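Local coordinates for beta-galactosidase (Bacillus circulans subsp. alkalophilus, PDB 3TTY), which hydrolyses terminal beta-D-galactose residues from beta-galactosides, probably by the retaining mechanism of its TIM-barrel glycoside hydrolase family, at residues D388-A393 with A620-N625; R474-G479 with N575-G580; I517-P522 with G544-V549; Q532-L537 with I598-E603; A555-E560 with G568-T573. One frame throughout, in Å; residues are numbered along the deposited sequence.

Contact 1: D388-A393 with A620-N625; sequences DTILDA and AERVKN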
# COMPACT_ATOMS: atom_id res chain seq x y z
N ASP A 388 -32.44 10.14 -38.71
CA ASP A 388 -31.58 11.32 -38.56
C ASP A 388 -32.10 12.34 -37.57
O ASP A 388 -31.49 13.40 -37.41
CB ASP A 388 -31.35 12.00 -39.92
CG ASP A 388 -32.61 12.66 -40.48
OD1 ASP A 388 -32.61 13.02 -41.68
OD2 ASP A 388 -33.61 12.81 -39.74
N THR A 389 -33.20 12.02 -36.90
CA THR A 389 -33.96 13.00 -36.12
C THR A 389 -33.11 13.88 -35.18
O THR A 389 -33.27 15.09 -35.15
CB THR A 389 -35.07 12.31 -35.29
OG1 THR A 389 -35.88 11.49 -36.14
CG2 THR A 389 -35.96 13.35 -34.61
N ILE A 390 -32.24 13.25 -34.41
CA ILE A 390 -31.52 13.92 -33.33
C ILE A 390 -30.17 14.48 -33.79
O ILE A 390 -29.61 15.38 -33.16
CB ILE A 390 -31.30 12.92 -32.18
CG1 ILE A 390 -32.65 12.51 -31.60
CG2 ILE A 390 -30.41 13.51 -31.09
CD1 ILE A 390 -32.54 11.45 -30.53
N LEU A 391 -29.64 13.96 -34.88
CA LEU A 391 -28.30 14.34 -35.32
C LEU A 391 -28.10 15.86 -35.33
O LEU A 391 -29.03 16.62 -35.62
CB LEU A 391 -28.02 13.73 -36.69
CG LEU A 391 -28.13 12.21 -36.73
CD1 LEU A 391 -27.62 11.66 -38.07
CD2 LEU A 391 -27.37 11.58 -35.57
N ASP A 392 -26.89 16.29 -34.98
CA ASP A 392 -26.52 17.71 -34.96
C ASP A 392 -27.28 18.56 -33.94
O ASP A 392 -27.03 19.75 -33.81
CB ASP A 392 -26.64 18.34 -36.36
CG ASP A 392 -25.61 17.79 -37.32
OD1 ASP A 392 -24.45 17.62 -36.90
OD2 ASP A 392 -25.96 17.54 -38.50
N ALA A 393 -28.20 17.96 -33.20
CA ALA A 393 -28.91 18.69 -32.15
C ALA A 393 -27.92 19.18 -31.10
O ALA A 393 -26.95 18.49 -30.78
CB ALA A 393 -29.98 17.83 -31.52
N ALA A 620 -32.59 16.04 -19.84
CA ALA A 620 -31.62 16.86 -20.54
C ALA A 620 -32.15 17.19 -21.92
O ALA A 620 -32.99 16.48 -22.46
CB ALA A 620 -30.28 16.14 -20.63
N GLU A 621 -31.64 18.27 -22.51
CA GLU A 621 -32.22 18.79 -23.73
C GLU A 621 -31.20 18.95 -24.85
O GLU A 621 -30.10 19.44 -24.62
CB GLU A 621 -32.90 20.14 -23.47
CG GLU A 621 -33.55 20.75 -24.73
CD GLU A 621 -33.90 22.23 -24.57
OE1 GLU A 621 -33.00 23.02 -24.19
OE2 GLU A 621 -35.07 22.61 -24.80
N ARG A 622 -31.58 18.52 -26.04
CA ARG A 622 -30.87 18.89 -27.25
C ARG A 622 -31.85 19.58 -28.20
O ARG A 622 -33.02 19.21 -28.26
CB ARG A 622 -30.24 17.66 -27.92
CG ARG A 622 -29.13 16.99 -27.12
CD ARG A 622 -28.59 15.73 -27.81
NE ARG A 622 -27.82 16.04 -29.01
CZ ARG A 622 -27.24 15.14 -29.79
NH1 ARG A 622 -27.32 13.85 -29.52
NH2 ARG A 622 -26.58 15.53 -30.87
N VAL A 623 -31.36 20.57 -28.93
CA VAL A 623 -32.20 21.41 -29.77
C VAL A 623 -31.69 21.42 -31.20
O VAL A 623 -30.50 21.59 -31.45
CB VAL A 623 -32.23 22.86 -29.24
CG1 VAL A 623 -32.95 23.77 -30.22
CG2 VAL A 623 -32.89 22.92 -27.86
N LYS A 624 -32.60 21.23 -32.15
CA LYS A 624 -32.22 21.19 -33.55
C LYS A 624 -33.16 22.12 -34.31
O LYS A 624 -34.36 21.86 -34.41
CB LYS A 624 -32.33 19.76 -34.09
CG LYS A 624 -31.89 19.58 -35.55
CD LYS A 624 -32.18 18.15 -36.00
CE LYS A 624 -31.31 17.73 -37.17
NZ LYS A 624 -31.39 16.25 -37.36
N ASN A 625 -32.60 23.23 -34.79
CA ASN A 625 -33.38 24.29 -35.42
C ASN A 625 -34.50 24.87 -34.52
O ASN A 625 -34.22 25.61 -33.57
CB ASN A 625 -33.90 23.82 -36.78
CG ASN A 625 -32.76 23.52 -37.74
OD1 ASN A 625 -32.63 22.40 -38.25
ND2 ASN A 625 -31.91 24.52 -37.97
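Arg622 and Lys624, two basic residues on the same side of strand 617-624, reach into the loop 388-393 and hold it by its carbonyl oxygens. Arg622 takes Ala393 O side-on with two nitrogens: Arg622 NE to Ala393 O is 3.1 Å and Arg622 NH2 to Ala393 O is 3.0 Å, both from the same face of the carbonyl plane, while the oxygen itself lies in the guanidinium plane. Over one face of the guanidinium sits Ile390, whose CG2 comes within 3.5 Å of Arg622 NH1, toward the rim of the group. A bend at chi3 (70°) turns the guanidinium so that its NE and NH2 edge meets Ala393 O. Ala393 suits the spot: its small CB rests 3.6 Å from Arg622 CB, and its CA makes a CH...O contact with Val623 O. Lys624, by contrast, runs out straight, with CG anti to the backbone N (chi1 -177°), and brings NZ among the loop carbonyls. It bonds to Thr389 O at 3.1 Å, from above that carbonyl's plane, and weakly to Leu391 O. Leu391 O belongs to a type II turn from Ile390 to Ala393, closed by Ala393 N to Ile390 O at 2.9 Å, and Thr389 O lies just ahead of it. Farther out, Arg622 bonds Val335 O and Ala339 O on the barrel side and forms a salt bridge with Asp340, whose carboxylate also receives Asp392 N. The contact thus joins the C-terminal beta domain to the chain leaving the barrel: carbonyl oxygens solvate both cations, Asp340 balances the charge of Arg622, and the oxygens round Lys624 NZ, with the Asp388 carboxylate nearby, would probably favour its protonated form.

Contact 2: R474-G479 with N575-G580; sequences RFVAQG and NKFGNG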
# COMPACT_ATOMS: atom_id res chain seq x y z
N ARG A 474 -15.61 41.02 -17.68
CA ARG A 474 -16.47 41.45 -18.78
C ARG A 474 -17.82 40.72 -18.81
O ARG A 474 -18.87 41.34 -19.01
CB ARG A 474 -15.74 41.33 -20.11
CG ARG A 474 -16.43 42.03 -21.25
CD ARG A 474 -15.45 42.29 -22.37
NE ARG A 474 -14.27 43.00 -21.88
CZ ARG A 474 -13.07 42.44 -21.74
NH1 ARG A 474 -12.88 41.16 -22.07
NH2 ARG A 474 -12.05 43.18 -21.29
N PHE A 475 -17.79 39.40 -18.60
CA PHE A 475 -19.01 38.59 -18.51
C PHE A 475 -19.94 39.09 -17.41
O PHE A 475 -21.13 39.32 -17.63
CB PHE A 475 -18.67 37.12 -18.29
CG PHE A 475 -19.83 36.27 -17.83
CD1 PHE A 475 -20.81 35.87 -18.73
CD2 PHE A 475 -19.94 35.86 -16.51
CE1 PHE A 475 -21.89 35.09 -18.32
CE2 PHE A 475 -21.00 35.07 -16.09
CZ PHE A 475 -21.98 34.69 -17.00
N VAL A 476 -19.38 39.29 -16.22
CA VAL A 476 -20.18 39.72 -15.07
C VAL A 476 -20.71 41.15 -15.23
O VAL A 476 -21.87 41.42 -14.93
CB VAL A 476 -19.39 39.59 -13.76
CG1 VAL A 476 -20.21 40.12 -12.59
CG2 VAL A 476 -18.96 38.14 -13.53
N ALA A 477 -19.86 42.06 -15.70
CA ALA A 477 -20.27 43.45 -15.87
C ALA A 477 -21.41 43.59 -16.88
O ALA A 477 -22.25 44.49 -16.76
CB ALA A 477 -19.08 44.31 -16.29
N GLN A 478 -21.44 42.70 -17.88
CA GLN A 478 -22.49 42.74 -18.89
C GLN A 478 -23.80 42.14 -18.39
O GLN A 478 -24.81 42.18 -19.08
CB GLN A 478 -22.06 42.05 -20.18
CG GLN A 478 -20.97 42.79 -20.95
CD GLN A 478 -20.84 42.32 -22.39
OE1 GLN A 478 -20.05 41.43 -22.70
NE2 GLN A 478 -21.62 42.93 -23.29
N GLY A 479 -23.78 41.58 -17.18
CA GLY A 479 -25.00 41.10 -16.57
C GLY A 479 -25.02 39.65 -16.12
O GLY A 479 -26.02 39.19 -15.56
N ASN A 575 -21.38 39.88 -4.66
CA ASN A 575 -20.89 41.18 -5.11
C ASN A 575 -21.58 41.67 -6.36
O ASN A 575 -21.56 40.99 -7.38
CB ASN A 575 -19.38 41.15 -5.40
CG ASN A 575 -18.77 42.57 -5.47
OD1 ASN A 575 -19.06 43.41 -4.63
ND2 ASN A 575 -17.96 42.83 -6.48
N LYS A 576 -22.16 42.86 -6.30
CA LYS A 576 -22.71 43.48 -7.51
C LYS A 576 -21.59 44.14 -8.31
O LYS A 576 -20.81 44.92 -7.77
CB LYS A 576 -23.79 44.51 -7.17
CG LYS A 576 -24.58 44.99 -8.39
CD LYS A 576 -25.44 43.86 -8.96
CE LYS A 576 -26.36 44.36 -10.06
NZ LYS A 576 -27.21 43.28 -10.65
N PHE A 577 -21.54 43.86 -9.61
CA PHE A 577 -20.40 44.26 -10.42
C PHE A 577 -20.93 44.57 -11.81
O PHE A 577 -21.20 43.66 -12.59
CB PHE A 577 -19.36 43.13 -10.43
CG PHE A 577 -18.04 43.50 -11.05
CD1 PHE A 577 -17.03 44.05 -10.28
CD2 PHE A 577 -17.79 43.28 -12.40
CE1 PHE A 577 -15.80 44.40 -10.84
CE2 PHE A 577 -16.56 43.62 -12.97
CZ PHE A 577 -15.56 44.17 -12.18
N GLY A 578 -21.09 45.85 -12.11
CA GLY A 578 -21.79 46.26 -13.31
C GLY A 578 -23.23 45.76 -13.20
O GLY A 578 -23.82 45.80 -12.13
N ASN A 579 -23.78 45.26 -14.31
CA ASN A 579 -25.13 44.71 -14.29
C ASN A 579 -25.23 43.27 -13.75
O ASN A 579 -26.32 42.75 -13.56
CB ASN A 579 -25.77 44.80 -15.67
CG ASN A 579 -25.90 46.25 -16.14
OD1 ASN A 579 -25.34 46.64 -17.18
ND2 ASN A 579 -26.64 47.05 -15.38
N GLY A 580 -24.08 42.65 -13.48
CA GLY A 580 -24.02 41.28 -12.99
C GLY A 580 -23.73 41.12 -11.51
O GLY A 580 -23.79 42.09 -10.75
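Val476 and Phe577 meet where the end of helix 468-477 comes down on a tight turn, and here the backbones all but touch: the CA atoms of Gly479 and Gly580 are 3.7 Å apart. Val476 O lies 2.9 Å from Gly580 CA in a CH...O contact, a place with no room for a CB, so glycine is the residue that fits. Beside it Val476 sets CG1 3.8 Å from Phe577 CB, the two side chains crossing at about a right angle; CG1 faces the turn because it stands anti to the backbone N (chi1 177°). The helix ends in a Schellman motif, with Gly479 taking the positive phi, and the partner is the type II' turn from Phe577 to Gly580 that links strands 570-577 and 580-585 as a beta hairpin. Gly578 supplies the positive phi of that turn, and a CB there would strike Ala477 CA. One hydrogen bond spans the gap, from Asn579 N to Ala477 O at 3.0 Å, the donor standing above the carbonyl plane. The solvent side is looser. Ala477 CB approaches Phe577 CE2 only to 4.2 Å, and the Asn579 side chain merely lays CB 3.7 Å from Ala477 O, while the CB of exposed Gln478 is directed away from the turn.

Contact 3: I517-P522 with G544-V549; sequences IDALLP and GILCDV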
# COMPACT_ATOMS: atom_id res chain seq x y z
N ILE A 517 -6.59 30.16 4.86
CA ILE A 517 -7.46 29.03 4.64
C ILE A 517 -7.20 27.92 5.66
O ILE A 517 -6.05 27.61 5.99
CB ILE A 517 -7.36 28.50 3.18
CG1 ILE A 517 -8.62 27.69 2.81
CG2 ILE A 517 -6.07 27.71 2.97
CD1 ILE A 517 -8.71 27.31 1.34
N ASP A 518 -8.28 27.35 6.19
CA ASP A 518 -8.21 26.32 7.22
C ASP A 518 -8.61 24.93 6.70
O ASP A 518 -9.71 24.74 6.18
CB ASP A 518 -9.09 26.71 8.39
CG ASP A 518 -8.97 25.76 9.55
OD1 ASP A 518 -7.84 25.28 9.80
OD2 ASP A 518 -10.00 25.48 10.20
N ALA A 519 -7.72 23.96 6.86
CA ALA A 519 -8.01 22.58 6.48
C ALA A 519 -8.64 21.81 7.65
O ALA A 519 -8.07 21.73 8.73
CB ALA A 519 -6.75 21.88 6.00
N LEU A 520 -9.83 21.25 7.43
CA LEU A 520 -10.48 20.45 8.47
C LEU A 520 -9.96 19.01 8.48
O LEU A 520 -9.80 18.38 7.43
CB LEU A 520 -12.00 20.46 8.29
CG LEU A 520 -12.65 21.86 8.28
CD1 LEU A 520 -14.16 21.75 8.33
CD2 LEU A 520 -12.11 22.72 9.43
N LEU A 521 -9.70 18.49 9.68
CA LEU A 521 -9.36 17.08 9.81
C LEU A 521 -10.59 16.25 9.44
O LEU A 521 -11.72 16.75 9.53
CB LEU A 521 -8.90 16.78 11.24
CG LEU A 521 -7.39 16.86 11.51
CD1 LEU A 521 -6.79 18.17 11.00
CD2 LEU A 521 -7.09 16.67 12.99
N PRO A 522 -10.39 15.00 8.99
CA PRO A 522 -11.51 14.15 8.56
C PRO A 522 -12.61 14.03 9.62
O PRO A 522 -12.31 13.85 10.80
CB PRO A 522 -10.85 12.78 8.31
CG PRO A 522 -9.41 13.09 8.07
CD PRO A 522 -9.09 14.31 8.88
N GLY A 544 -17.57 21.70 4.82
CA GLY A 544 -16.40 20.96 5.22
C GLY A 544 -15.18 21.04 4.32
O GLY A 544 -15.12 21.84 3.39
N ILE A 545 -14.21 20.19 4.63
CA ILE A 545 -12.98 20.07 3.86
C ILE A 545 -12.07 21.28 4.04
O ILE A 545 -11.06 21.19 4.73
CB ILE A 545 -13.26 19.77 2.38
CG1 ILE A 545 -14.25 18.62 2.27
CG2 ILE A 545 -11.96 19.42 1.67
CD1 ILE A 545 -14.42 18.08 0.85
N LEU A 546 -12.41 22.41 3.42
CA LEU A 546 -11.63 23.62 3.63
C LEU A 546 -12.52 24.81 3.98
O LEU A 546 -13.63 24.92 3.47
CB LEU A 546 -10.77 23.95 2.41
CG LEU A 546 -9.54 23.06 2.17
CD1 LEU A 546 -9.27 22.86 0.68
CD2 LEU A 546 -8.31 23.61 2.88
N CYS A 547 -12.03 25.69 4.83
CA CYS A 547 -12.76 26.90 5.18
C CYS A 547 -11.89 28.11 4.92
O CYS A 547 -10.87 28.31 5.58
CB CYS A 547 -13.19 26.88 6.65
SG CYS A 547 -14.45 25.63 7.08
N ASP A 548 -12.29 28.92 3.94
CA ASP A 548 -11.62 30.20 3.70
C ASP A 548 -12.06 31.22 4.74
O ASP A 548 -13.25 31.38 4.98
CB ASP A 548 -11.98 30.71 2.30
CG ASP A 548 -10.76 30.92 1.43
OD1 ASP A 548 -9.63 30.86 1.97
OD2 ASP A 548 -10.94 31.15 0.21
N VAL A 549 -11.11 31.92 5.35
CA VAL A 549 -11.46 33.01 6.28
C VAL A 549 -11.35 34.31 5.50
O VAL A 549 -10.25 34.71 5.14
CB VAL A 549 -10.53 33.04 7.49
CG1 VAL A 549 -10.87 34.21 8.42
CG2 VAL A 549 -10.59 31.73 8.23
O HOH W 1 -9.25 19.10 4.78
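Ile517 slants across Asp548, its CG1 3.4 Å from Asp548 OD1, and carries CD1 on to Leu546 CD2 at 4.0 Å. That reach follows from CG1 standing anti to the backbone N (chi1 -159°), which lets the chain cross over its partner strand. Leu546 CD2 in turn fills the shallow place above Ala519, 3.9 Å from its CB; the small methyl of the alanine leaves room for the broader leucine. Putting an alanine at Ile517 would probably open a gap beside Leu546 CD2 and leave Asp548 OD1 without the ethyl arm packed against it. The backbones form a two-stranded antiparallel ribbon, strand 512-519 with strand 546-552, in which Asp518 and Cys547 are the hydrogen-bonded pair, N to O at 2.8 Å each way, flanked by non-hydrogen-bonded pairs. On the side of that pair Leu520 bends over the corner at Ile545, its CD1 resting against the Gly544 backbone, 3.9 Å from Gly544 CA, and near Cys547 SG. Leu520 N continues the ladder to Ile545 O, which also shares a water with Leu520 O. The carboxylate of Asp548 is tied to Tyr584, and that of Asp518 to Tyr566 and to Arg323 of a second subunit, which places this ribbon at the trimer interface.

Contact 4: Q532-L537 with I598-E603; sequences QDWGGL and IANLCE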
# COMPACT_ATOMS: atom_id res chain seq x y z
N GLN A 532 -30.28 35.83 6.78
CA GLN A 532 -31.74 35.89 6.73
C GLN A 532 -32.22 34.97 5.62
O GLN A 532 -31.46 34.62 4.72
CB GLN A 532 -32.21 37.32 6.48
CG GLN A 532 -31.68 37.93 5.20
CD GLN A 532 -31.74 39.45 5.19
OE1 GLN A 532 -31.41 40.11 6.18
NE2 GLN A 532 -32.17 40.02 4.06
N ASP A 533 -33.48 34.57 5.69
CA ASP A 533 -34.03 33.71 4.65
C ASP A 533 -33.73 34.39 3.32
O ASP A 533 -33.90 35.60 3.17
CB ASP A 533 -35.54 33.50 4.84
CG ASP A 533 -35.87 32.65 6.08
OD1 ASP A 533 -34.97 32.37 6.90
OD2 ASP A 533 -37.06 32.27 6.23
N TRP A 534 -33.23 33.61 2.37
CA TRP A 534 -32.93 34.12 1.03
C TRP A 534 -33.28 33.05 0.01
O TRP A 534 -32.54 32.07 -0.18
CB TRP A 534 -31.46 34.57 0.92
CG TRP A 534 -31.02 34.88 -0.49
CD1 TRP A 534 -31.59 35.78 -1.35
CD2 TRP A 534 -29.93 34.28 -1.22
NE1 TRP A 534 -30.93 35.78 -2.56
CE2 TRP A 534 -29.91 34.86 -2.50
CE3 TRP A 534 -28.98 33.30 -0.91
CZ2 TRP A 534 -28.97 34.50 -3.47
CZ3 TRP A 534 -28.04 32.95 -1.87
CH2 TRP A 534 -28.05 33.55 -3.14
N GLY A 535 -34.42 33.24 -0.65
CA GLY A 535 -34.92 32.28 -1.61
C GLY A 535 -35.00 30.92 -0.97
O GLY A 535 -35.50 30.78 0.15
N GLY A 536 -34.48 29.91 -1.67
CA GLY A 536 -34.50 28.55 -1.17
C GLY A 536 -33.50 28.26 -0.07
O GLY A 536 -33.36 27.12 0.36
N LEU A 537 -32.79 29.28 0.40
CA LEU A 537 -31.76 29.06 1.44
C LEU A 537 -32.20 29.65 2.78
O LEU A 537 -32.63 30.81 2.84
CB LEU A 537 -30.43 29.68 0.99
CG LEU A 537 -29.15 28.87 0.72
CD1 LEU A 537 -29.41 27.46 0.22
CD2 LEU A 537 -28.21 29.64 -0.25
N ILE A 598 -28.09 27.03 -6.12
CA ILE A 598 -28.36 26.84 -7.54
C ILE A 598 -29.74 27.33 -7.93
O ILE A 598 -29.92 28.01 -8.94
CB ILE A 598 -28.25 25.36 -7.89
CG1 ILE A 598 -26.80 24.92 -7.74
CG2 ILE A 598 -28.76 25.11 -9.29
CD1 ILE A 598 -25.83 25.71 -8.57
N ALA A 599 -30.74 26.96 -7.13
CA ALA A 599 -32.10 27.40 -7.35
C ALA A 599 -32.20 28.93 -7.34
O ALA A 599 -32.88 29.53 -8.18
CB ALA A 599 -33.02 26.79 -6.29
N ASN A 600 -31.52 29.56 -6.39
CA ASN A 600 -31.52 31.01 -6.30
C ASN A 600 -30.87 31.66 -7.50
O ASN A 600 -31.46 32.53 -8.14
CB ASN A 600 -30.82 31.47 -5.02
CG ASN A 600 -31.66 31.23 -3.80
OD1 ASN A 600 -32.79 30.75 -3.91
ND2 ASN A 600 -31.11 31.54 -2.63
N LEU A 601 -29.66 31.20 -7.82
CA LEU A 601 -28.90 31.78 -8.92
C LEU A 601 -29.66 31.66 -10.22
O LEU A 601 -29.67 32.60 -11.01
CB LEU A 601 -27.52 31.13 -9.03
CG LEU A 601 -26.64 31.30 -7.78
CD1 LEU A 601 -25.16 31.15 -8.11
CD2 LEU A 601 -26.88 32.65 -7.10
N CYS A 602 -30.32 30.52 -10.44
CA CYS A 602 -31.09 30.32 -11.67
C CYS A 602 -32.34 31.21 -11.73
O CYS A 602 -32.64 31.80 -12.77
CB CYS A 602 -31.46 28.84 -11.85
SG CYS A 602 -30.05 27.72 -12.12
N GLU A 603 -33.07 31.31 -10.63
CA GLU A 603 -34.24 32.18 -10.61
C GLU A 603 -33.82 33.61 -10.89
O GLU A 603 -34.47 34.33 -11.63
CB GLU A 603 -34.99 32.10 -9.28
CG GLU A 603 -36.25 32.96 -9.27
CD GLU A 603 -36.89 33.08 -7.89
OE1 GLU A 603 -37.84 33.89 -7.74
OE2 GLU A 603 -36.45 32.38 -6.95
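This is a side-chain-to-backbone hydrogen-bonded contact backed by an indole ring, in which one asparagine of helix 591-604 meets the turn between strands 525-530 and 540-544 of the trimerisation domain. Asn600 uses both ends of its amide. ND2 gives a hydrogen bond of 2.9 Å to Trp534 O, coming from above the carbonyl plane, and OD1 receives Gly536 N at 2.9 Å on a lone pair in its carbonyl plane. The two bonds fix which end of the amide is nitrogen and hold it from turning. Trp534 O is gripped from opposite faces, by Asn600 ND2 on one and by Leu537 N of the turn itself on the other. Beneath the amide lies the indole: ND2 stands 3.1 Å above its plane, offset toward the rim, with the two planes 67° apart, and Asn600 CB adds a CH-pi contact over the six-membered ring. The indole can fold back under the turn because its CG is anti to the backbone N (chi1 170°). Leu601 CD2 meets the ring edge at Trp534 CH2. A leucine in place of Asn600 would probably leave Gly536 N without its acceptor and Trp534 O short of one donor. Gly535 has positive phi, and a CB there would strike Asn600 OD1, so glycine suits it. Such a glycine directly after Trp534 is what a type II' beta turn favours, here closing a beta hairpin whose tip is pinned to a helix by a side-chain amide.

Contact 5: A555-E560 with G568-T573; sequences AEVLAE and GTPVLT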
# COMPACT_ATOMS: atom_id res chain seq x y z
N ALA A 555 -18.47 43.27 -1.28
CA ALA A 555 -19.50 42.24 -1.32
C ALA A 555 -20.42 42.25 -0.10
O ALA A 555 -20.00 42.50 1.03
CB ALA A 555 -18.85 40.87 -1.48
N GLU A 556 -21.69 41.96 -0.35
CA GLU A 556 -22.67 41.74 0.71
C GLU A 556 -22.50 40.34 1.28
O GLU A 556 -22.22 39.39 0.54
CB GLU A 556 -24.08 41.90 0.13
CG GLU A 556 -25.23 41.56 1.07
CD GLU A 556 -26.59 41.58 0.37
OE1 GLU A 556 -26.63 41.62 -0.89
OE2 GLU A 556 -27.63 41.55 1.07
N VAL A 557 -22.64 40.21 2.60
CA VAL A 557 -22.54 38.92 3.28
C VAL A 557 -23.93 38.29 3.40
O VAL A 557 -24.84 38.89 3.97
CB VAL A 557 -21.93 39.08 4.70
CG1 VAL A 557 -21.87 37.73 5.43
CG2 VAL A 557 -20.54 39.71 4.62
N LEU A 558 -24.08 37.09 2.85
CA LEU A 558 -25.37 36.41 2.88
C LEU A 558 -25.43 35.32 3.95
O LEU A 558 -26.51 34.93 4.38
CB LEU A 558 -25.71 35.82 1.51
CG LEU A 558 -25.76 36.81 0.34
CD1 LEU A 558 -26.08 36.09 -0.94
CD2 LEU A 558 -26.78 37.91 0.60
N ALA A 559 -24.26 34.85 4.37
CA ALA A 559 -24.16 33.78 5.36
C ALA A 559 -22.79 33.77 6.02
O ALA A 559 -21.79 34.15 5.40
CB ALA A 559 -24.45 32.42 4.73
N GLU A 560 -22.74 33.32 7.27
CA GLU A 560 -21.52 33.32 8.07
C GLU A 560 -21.24 31.95 8.67
O GLU A 560 -22.15 31.13 8.80
CB GLU A 560 -21.68 34.31 9.22
CG GLU A 560 -22.26 35.65 8.78
CD GLU A 560 -22.59 36.55 9.96
OE1 GLU A 560 -22.93 36.01 11.04
OE2 GLU A 560 -22.49 37.79 9.79
N GLY A 568 -18.81 33.50 12.67
CA GLY A 568 -19.40 34.80 12.44
C GLY A 568 -18.76 35.58 11.31
O GLY A 568 -19.08 36.75 11.08
N THR A 569 -17.84 34.95 10.59
CA THR A 569 -17.21 35.60 9.44
C THR A 569 -17.87 35.05 8.18
O THR A 569 -18.50 33.99 8.22
CB THR A 569 -15.67 35.42 9.44
OG1 THR A 569 -15.35 34.03 9.48
CG2 THR A 569 -15.04 36.11 10.65
N PRO A 570 -17.75 35.78 7.06
CA PRO A 570 -18.50 35.42 5.84
C PRO A 570 -18.13 34.06 5.24
O PRO A 570 -16.95 33.72 5.15
CB PRO A 570 -18.14 36.54 4.86
CG PRO A 570 -17.64 37.68 5.73
CD PRO A 570 -16.97 37.01 6.89
N VAL A 571 -19.14 33.30 4.83
CA VAL A 571 -18.91 32.06 4.09
C VAL A 571 -19.64 32.08 2.75
O VAL A 571 -19.25 31.39 1.80
CB VAL A 571 -19.27 30.81 4.93
CG1 VAL A 571 -20.75 30.81 5.32
CG2 VAL A 571 -18.90 29.53 4.19
N LEU A 572 -20.68 32.91 2.65
CA LEU A 572 -21.31 33.17 1.35
C LEU A 572 -21.45 34.67 1.11
O LEU A 572 -22.04 35.40 1.92
CB LEU A 572 -22.67 32.49 1.24
CG LEU A 572 -23.38 32.73 -0.09
CD1 LEU A 572 -22.59 32.14 -1.25
CD2 LEU A 572 -24.83 32.18 -0.07
N THR A 573 -20.91 35.14 -0.02
CA THR A 573 -20.99 36.55 -0.35
C THR A 573 -21.54 36.78 -1.75
O THR A 573 -21.43 35.91 -2.61
CB THR A 573 -19.61 37.24 -0.20
OG1 THR A 573 -18.72 36.78 -1.24
CG2 THR A 573 -18.99 36.94 1.19
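The two chains run antiparallel, with directions 141° apart, and their pairing slips twice, at Leu558-Ala559 opposite Leu572 and again at Val571-Leu572 opposite Ala559. At the first slip Leu572 O takes Leu558 N at 2.8 Å and, weakly, Ala559 N; at the second Ala559 O takes Val571 N at 2.8 Å and Leu572 N at 3.2 Å, both from the same face of its carbonyl plane. Side chains gather accordingly. Ala559 CB fits between its neighbours, 3.9 Å from Leu572 CB and 4.1 Å from Val571 CG1; a small side chain suits a spot shared with Leu572 and Val571, and with Ile528 and Leu530 of strand 525-530. Leu572, with CG anti to the backbone N (chi1 180°), carries CD2 to Leu558 CB at 4.1 Å, the two leucines crossing at a slant. These are two classic beta bulges in the hairpin of strands 556-561 and 570-577, which lies within the large mixed sheet of the trimerisation domain. Each bulge adds a residue on one strand, and chain 568-573 turns a corner at Val571 and Leu572. Across the bulged region Val557 spreads its two methyls over Pro570, CG2 reaching Pro570 CG at 3.7 Å; the proline, which has no N-H to offer, sits well in a non-hydrogen-bonded pair with Glu560. Pro570 and Thr573 also pack on Ile550 of strand 546-552. Glu560 lays its CB 3.3 Å from Thr569 O and follows the Gly568 backbone outward, its carboxylate paired in a salt bridge with Arg531. At the other end Ala555 CB rests against Thr573 CB.

Contacts 2 to 5 lie together in the trimerisation domain, whereas contact 1 stands apart, joining the chain after the TIM barrel to the C-terminal domain; its nearest atoms are about 13 Å from those of contact 4 and its centre about 43 Å from that of contact 3. Contacts 2 and 5 share strand 570-577 and touch where Asn575 OD1 comes 3.4 Å from Ala555 N. Contacts 4 and 5 meet through Trp534 CZ3, 3.8 Å from Leu572 CD2, so the indole packs against both the helix and the bulged hairpin. Contact 3 faces another subunit. None of the five includes a residue of the galactose pocket or the zinc site.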